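Local coordinates for conserved hypothetical protein (Sulfolobus solfataricus, PDB 2FNA), which is an archaeal AAA+ ATPase that binds ADP and magnesium and, like its family, probably hydrolyses ATP, its cellular role being unknown, at residues K24-R29 with N52-P57; A30-V35 with R199-V204. All coordinates share one frame; numbering follows the deposited sequence.

Interaction 1: residues K24-R29 with N52-P57; sequences KLKGLR and NELNLP
K26 and E53 form the charged part of this contact: K26 NZ lies 3.0 Å from E53 OE1 in a salt bridge that uses the anti lone pair of the carboxylate oxygen. R12 NH2, the stronger partner of E53, bridges to the same oxygen, so two cations share it. The side chains of K26 and E53 cross at about a right angle. A bend at chi3 (70°) in the otherwise extended lysine carries its end over the base of the glutamate, where CE comes 3.7 Å from E53 CB. L54 packs beside this pair, with its CD2 3.6 Å from the carbonyl O of K26, while its other methyl, CD1, meets L28 CD1 tip to tip at 3.9 Å. L56 CD1 touches the same L28 methyl more loosely, at 4.3 Å. The contact thus joins the C-terminal ends of helices 19-27 and 43-54, which lie on the same face of the parallel P-loop ATPase sheet; the second of them follows the probable Walker A loop. L28, the first residue past helix 19-27 and with positive phi, turns its side chain toward the leucines. On the sheet side, I140 of strand 139-144 touches L28, L54 and L56, and L28 also touches K172 and I174.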
loop_
_atom_site.group_PDB
_atom_site.type_symbol
_atom_site.label_atom_id
_atom_site.label_comp_id
_atom_site.label_asym_id
_atom_site.label_seq_id
_atom_site.Cartn_x
_atom_site.Cartn_y
_atom_site.Cartn_z
ATOM N N LYS A 24 -14.764 -4.148 9.333
ATOM C CA LYS A 24 -15.210 -3.128 8.379
ATOM C C LYS A 24 -14.841 -3.459 6.925
ATOM O O LYS A 24 -15.667 -3.340 6.016
ATOM C CB LYS A 24 -14.628 -1.757 8.751
ATOM C CG LYS A 24 -15.061 -0.625 7.789
ATOM C CD LYS A 24 -14.877 0.757 8.389
ATOM C CE LYS A 24 -15.471 1.822 7.470
ATOM N NZ LYS A 24 -15.113 3.194 7.926
ATOM N N LEU A 25 -13.583 -3.828 6.710
ATOM C CA LEU A 25 -13.124 -4.324 5.408
ATOM C C LEU A 25 -13.985 -5.455 4.863
ATOM O O LEU A 25 -14.462 -5.406 3.735
ATOM C CB LEU A 25 -11.688 -4.799 5.511
ATOM C CG LEU A 25 -11.025 -5.371 4.246
ATOM C CD1 LEU A 25 -9.521 -5.296 4.371
ATOM C CD2 LEU A 25 -11.452 -6.793 3.937
ATOM N N LYS A 26 -14.177 -6.486 5.675
ATOM C CA LYS A 26 -15.016 -7.623 5.334
ATOM C C LYS A 26 -16.476 -7.281 5.034
ATOM O O LYS A 26 -17.147 -8.047 4.345
ATOM C CB LYS A 26 -14.954 -8.664 6.479
ATOM C CG LYS A 26 -13.629 -9.411 6.532
ATOM C CD LYS A 26 -13.575 -10.386 7.722
ATOM C CE LYS A 26 -14.499 -11.558 7.550
ATOM N NZ LYS A 26 -14.802 -12.221 8.865
ATOM N N GLY A 27 -16.969 -6.157 5.571
ATOM C CA GLY A 27 -18.332 -5.702 5.330
ATOM C C GLY A 27 -18.590 -5.301 3.889
ATOM O O GLY A 27 -19.738 -5.311 3.445
ATOM N N LEU A 28 -17.528 -4.957 3.157
ATOM C CA LEU A 28 -17.644 -4.592 1.737
ATOM C C LEU A 28 -18.840 -3.630 1.586
ATOM O O LEU A 28 -19.743 -3.851 0.798
ATOM C CB LEU A 28 -17.818 -5.854 0.880
ATOM C CG LEU A 28 -16.663 -6.885 0.895
ATOM C CD1 LEU A 28 -17.049 -8.154 0.138
ATOM C CD2 LEU A 28 -15.378 -6.346 0.315
ATOM N N ARG A 29 -18.800 -2.580 2.406
ATOM C CA ARG A 29 -19.912 -1.706 2.698
ATOM C C ARG A 29 -20.266 -0.714 1.591
ATOM O O ARG A 29 -21.328 -0.111 1.628
ATOM C CB ARG A 29 -19.619 -0.966 4.010
ATOM C CG ARG A 29 -19.648 -1.884 5.219
ATOM C CD ARG A 29 -19.259 -1.189 6.505
ATOM N NE ARG A 29 -19.072 -2.167 7.582
ATOM C CZ ARG A 29 -18.765 -1.872 8.846
ATOM N NH1 ARG A 29 -18.586 -0.609 9.223
ATOM N NH2 ARG A 29 -18.633 -2.850 9.742
ATOM N N ASN A 52 -9.547 -14.363 2.795
ATOM C CA ASN A 52 -9.537 -15.755 3.292
ATOM C C ASN A 52 -10.766 -16.075 4.133
ATOM O O ASN A 52 -11.370 -17.119 3.948
ATOM C CB ASN A 52 -8.264 -16.071 4.104
ATOM C CG ASN A 52 -7.042 -16.300 3.220
ATOM O OD1 ASN A 52 -7.155 -16.775 2.082
ATOM N ND2 ASN A 52 -5.867 -15.958 3.740
ATOM N N GLU A 53 -11.124 -15.185 5.065
ATOM C CA GLU A 53 -12.293 -15.425 5.913
ATOM C C GLU A 53 -13.641 -15.341 5.167
ATOM O O GLU A 53 -14.576 -16.083 5.472
ATOM C CB GLU A 53 -12.273 -14.510 7.140
ATOM C CG GLU A 53 -11.239 -14.906 8.178
ATOM C CD GLU A 53 -11.158 -13.971 9.367
ATOM O OE1 GLU A 53 -12.017 -13.070 9.506
ATOM O OE2 GLU A 53 -10.192 -14.134 10.157
ATOM N N LEU A 54 -13.755 -14.429 4.212
ATOM C CA LEU A 54 -14.985 -14.280 3.420
ATOM C C LEU A 54 -15.241 -15.480 2.534
ATOM O O LEU A 54 -16.391 -15.784 2.243
ATOM C CB LEU A 54 -14.950 -13.026 2.546
ATOM C CG LEU A 54 -15.101 -11.684 3.271
ATOM C CD1 LEU A 54 -14.801 -10.523 2.328
ATOM C CD2 LEU A 54 -16.500 -11.590 3.900
ATOM N N ASN A 55 -14.185 -16.157 2.073
ATOM C CA ASN A 55 -14.406 -17.352 1.235
ATOM C C ASN A 55 -15.257 -16.978 0.013
ATOM O O ASN A 55 -16.249 -17.636 -0.352
ATOM C CB ASN A 55 -15.080 -18.461 2.073
ATOM C CG ASN A 55 -15.052 -19.821 1.405
ATOM O OD1 ASN A 55 -14.136 -20.138 0.670
ATOM N ND2 ASN A 55 -16.079 -20.624 1.650
ATOM N N LEU A 56 -14.857 -15.892 -0.626
ATOM C CA LEU A 56 -15.482 -15.448 -1.866
ATOM C C LEU A 56 -14.433 -15.476 -2.967
ATOM O O LEU A 56 -13.259 -15.225 -2.700
ATOM C CB LEU A 56 -16.054 -14.026 -1.739
ATOM C CG LEU A 56 -17.351 -13.818 -0.940
ATOM C CD1 LEU A 56 -17.575 -12.324 -0.722
ATOM C CD2 LEU A 56 -18.530 -14.456 -1.621
ATOM N N PRO A 57 -14.869 -15.726 -4.216
ATOM C CA PRO A 57 -13.953 -15.669 -5.338
ATOM C C PRO A 57 -13.304 -14.291 -5.402
ATOM O O PRO A 57 -13.905 -13.290 -5.003
ATOM C CB PRO A 57 -14.842 -15.881 -6.558
ATOM C CG PRO A 57 -16.233 -15.829 -6.078
ATOM C CD PRO A 57 -16.262 -15.992 -4.622
#

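Interaction 2: residues A30-V35 with R199-V204; sequences APITLV and RAFSTV. With EDO (1,2-ethanediol), chain F.
L34 N donates to S202 O at 2.7 Å, the shortest of three backbone hydrogen bonds that pair strand 32-37 with strand 202-206 in parallel. This joins an edge strand to the strand that leads into the probable Walker A loop, in the five-stranded parallel sheet of order 2-3-4-1-5 that forms the core of the P-loop ATPase domain. L34 serves strand 202-206 with both backbone polar groups: its O receives V204 N at 2.9 Å, almost straight at the hydrogen (173°). Two residues earlier on both sides, S202 N reaches I32 O at 3.0 Å, in the carbonyl plane but more bent at the hydrogen (141°). S202 O also takes a CA-H...O contact from T33.

On the sheet face carrying T33, V35, S202 and V204, one water joins two hydroxyls, donating to T33 OG1 and hydrogen-bonding S202 OG at 2.7 Å. With chi1 at -179° the serine hydroxyl is turned away from its own N and meets that water. K24 and R29 pack against S202 on this side, and V35 meets L25, K43, I46 and I47 of the flanking helices, its side chain about 7 Å from the bound ADP at the nearest atoms.

The F201 ring packs with L34, whose side chain, like that of T203, lies on the other face. I32 runs alongside the ring, laying CG2 over one ring face, with CB 3.8 Å from F201 CD1. L34 approaches obliquely, its CD1 3.6 Å from F201 CD2. L187 and V189 add to the apolar surroundings of the ring. A30 CB abuts A200 O in the loops ahead of the paired residues. A 1,2-ethanediol molecule, probably from the crystallisation liquor, accepts a hydrogen bond at its O2 from F201 N, 3.0 Å away.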
loop_
_atom_site.group_PDB
_atom_site.type_symbol
_atom_site.label_atom_id
_atom_site.label_comp_id
_atom_site.label_asym_id
_atom_site.label_seq_id
_atom_site.Cartn_x
_atom_site.Cartn_y
_atom_site.Cartn_z
ATOM N N ALA A 30 -19.355 -0.518 0.643
ATOM C CA ALA A 30 -19.645 0.166 -0.613
ATOM C C ALA A 30 -18.987 -0.661 -1.735
ATOM O O ALA A 30 -18.183 -1.551 -1.468
ATOM C CB ALA A 30 -19.091 1.572 -0.588
ATOM N N PRO A 31 -19.356 -0.410 -2.989
ATOM C CA PRO A 31 -18.668 -1.099 -4.092
ATOM C C PRO A 31 -17.143 -0.947 -4.118
ATOM O O PRO A 31 -16.438 -1.826 -4.657
ATOM C CB PRO A 31 -19.306 -0.471 -5.330
ATOM C CG PRO A 31 -20.687 -0.121 -4.864
ATOM C CD PRO A 31 -20.492 0.394 -3.472
ATOM N N ILE A 32 -16.658 0.168 -3.562
ATOM C CA ILE A 32 -15.232 0.400 -3.349
ATOM C C ILE A 32 -14.909 0.576 -1.870
ATOM O O ILE A 32 -15.510 1.405 -1.141
ATOM C CB ILE A 32 -14.676 1.575 -4.208
ATOM C CG1 ILE A 32 -14.742 1.220 -5.692
ATOM C CG2 ILE A 32 -13.205 1.873 -3.849
ATOM C CD1 ILE A 32 -14.460 2.370 -6.590
ATOM N N THR A 33 -13.996 -0.279 -1.420
ATOM C CA THR A 33 -13.412 -0.201 -0.094
ATOM C C THR A 33 -11.949 0.254 -0.273
ATOM O O THR A 33 -11.196 -0.332 -1.087
ATOM C CB THR A 33 -13.537 -1.547 0.647
ATOM O OG1 THR A 33 -14.920 -1.821 0.925
ATOM C CG2 THR A 33 -12.716 -1.572 1.940
ATOM N N LEU A 34 -11.595 1.343 0.423
ATOM C CA LEU A 34 -10.221 1.838 0.477
ATOM C C LEU A 34 -9.553 1.343 1.757
ATOM O O LEU A 34 -10.117 1.405 2.852
ATOM C CB LEU A 34 -10.138 3.365 0.416
ATOM C CG LEU A 34 -10.632 4.055 -0.848
ATOM C CD1 LEU A 34 -10.193 5.493 -0.762
ATOM C CD2 LEU A 34 -10.115 3.407 -2.156
ATOM N N VAL A 35 -8.350 0.815 1.595
ATOM C CA VAL A 35 -7.524 0.432 2.732
ATOM C C VAL A 35 -6.331 1.373 2.727
ATOM O O VAL A 35 -5.506 1.350 1.812
ATOM C CB VAL A 35 -7.094 -1.065 2.684
ATOM C CG1 VAL A 35 -6.247 -1.414 3.917
ATOM C CG2 VAL A 35 -8.365 -2.000 2.663
ATOM N N ARG A 199 -19.018 9.739 -5.124
ATOM C CA ARG A 199 -19.367 8.392 -4.688
ATOM C C ARG A 199 -18.603 8.041 -3.436
ATOM O O ARG A 199 -17.417 8.288 -3.359
ATOM C CB ARG A 199 -19.059 7.407 -5.817
ATOM C CG ARG A 199 -19.973 7.650 -6.988
ATOM C CD ARG A 199 -19.527 6.971 -8.250
ATOM N NE ARG A 199 -20.574 7.083 -9.262
ATOM C CZ ARG A 199 -20.857 8.191 -9.957
ATOM N NH1 ARG A 199 -20.172 9.339 -9.802
ATOM N NH2 ARG A 199 -21.846 8.156 -10.842
ATOM N N ALA A 200 -19.262 7.470 -2.441
ATOM C CA ALA A 200 -18.585 7.229 -1.173
ATOM C C ALA A 200 -17.818 5.905 -1.203
ATOM O O ALA A 200 -18.260 4.933 -1.813
ATOM C CB ALA A 200 -19.561 7.293 0.003
ATOM N N PHE A 201 -16.626 5.921 -0.602
ATOM C CA PHE A 201 -15.824 4.728 -0.410
ATOM C C PHE A 201 -15.862 4.333 1.051
ATOM O O PHE A 201 -15.729 5.194 1.920
ATOM C CB PHE A 201 -14.375 4.998 -0.809
ATOM C CG PHE A 201 -14.214 5.585 -2.194
ATOM C CD1 PHE A 201 -15.085 5.254 -3.220
ATOM C CD2 PHE A 201 -13.162 6.452 -2.471
ATOM C CE1 PHE A 201 -14.935 5.793 -4.487
ATOM C CE2 PHE A 201 -12.991 6.978 -3.752
ATOM C CZ PHE A 201 -13.888 6.647 -4.752
ATOM N N SER A 202 -16.054 3.044 1.324
ATOM C CA SER A 202 -15.880 2.500 2.664
ATOM C C SER A 202 -14.374 2.469 2.918
ATOM O O SER A 202 -13.610 1.809 2.169
ATOM C CB SER A 202 -16.450 1.093 2.777
ATOM O OG SER A 202 -16.300 0.578 4.094
ATOM N N THR A 203 -13.949 3.185 3.957
ATOM C CA THR A 203 -12.511 3.449 4.181
ATOM C C THR A 203 -12.070 2.899 5.541
ATOM O O THR A 203 -12.741 3.125 6.571
ATOM C CB THR A 203 -12.229 4.963 4.082
ATOM O OG1 THR A 203 -12.734 5.440 2.828
ATOM C CG2 THR A 203 -10.697 5.260 4.154
ATOM N N VAL A 204 -10.997 2.122 5.509
ATOM C CA VAL A 204 -10.317 1.572 6.682
ATOM C C VAL A 204 -8.870 2.093 6.671
ATOM O O VAL A 204 -8.200 2.039 5.638
ATOM C CB VAL A 204 -10.291 0.048 6.567
ATOM C CG1 VAL A 204 -9.634 -0.569 7.752
ATOM C CG2 VAL A 204 -11.715 -0.503 6.395
HETATM C C1 EDO F . -14.471 10.360 1.047
HETATM O O1 EDO F . -13.202 10.155 1.726
HETATM C C2 EDO F . -14.879 9.235 0.097
HETATM O O2 EDO F . -16.062 8.601 0.609
HETATM O O HOH W 1 -16.065 -2.094 3.624
#

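From the N terminus, the end of helix 19-27 and the turn after it make up 24-29, which is followed directly by 30-35, so the first segments of the two interactions are consecutive. The chain then passes the probable P-loop and helix 43-54, and interaction 1 closes a short loop of 22 intervening residues. Interaction 2 closes much later, after 163 residues that include the other three strands of the parallel sheet. The two closures cross, since 30-35 lies inside the first loop and 199-204 outside it. Interaction 1 ties helix to helix on one face of the sheet and interaction 2 ties strand to strand within it. K24 joins them: its NZ probably hydrogen-bonds T203 O, 2.7 Å away.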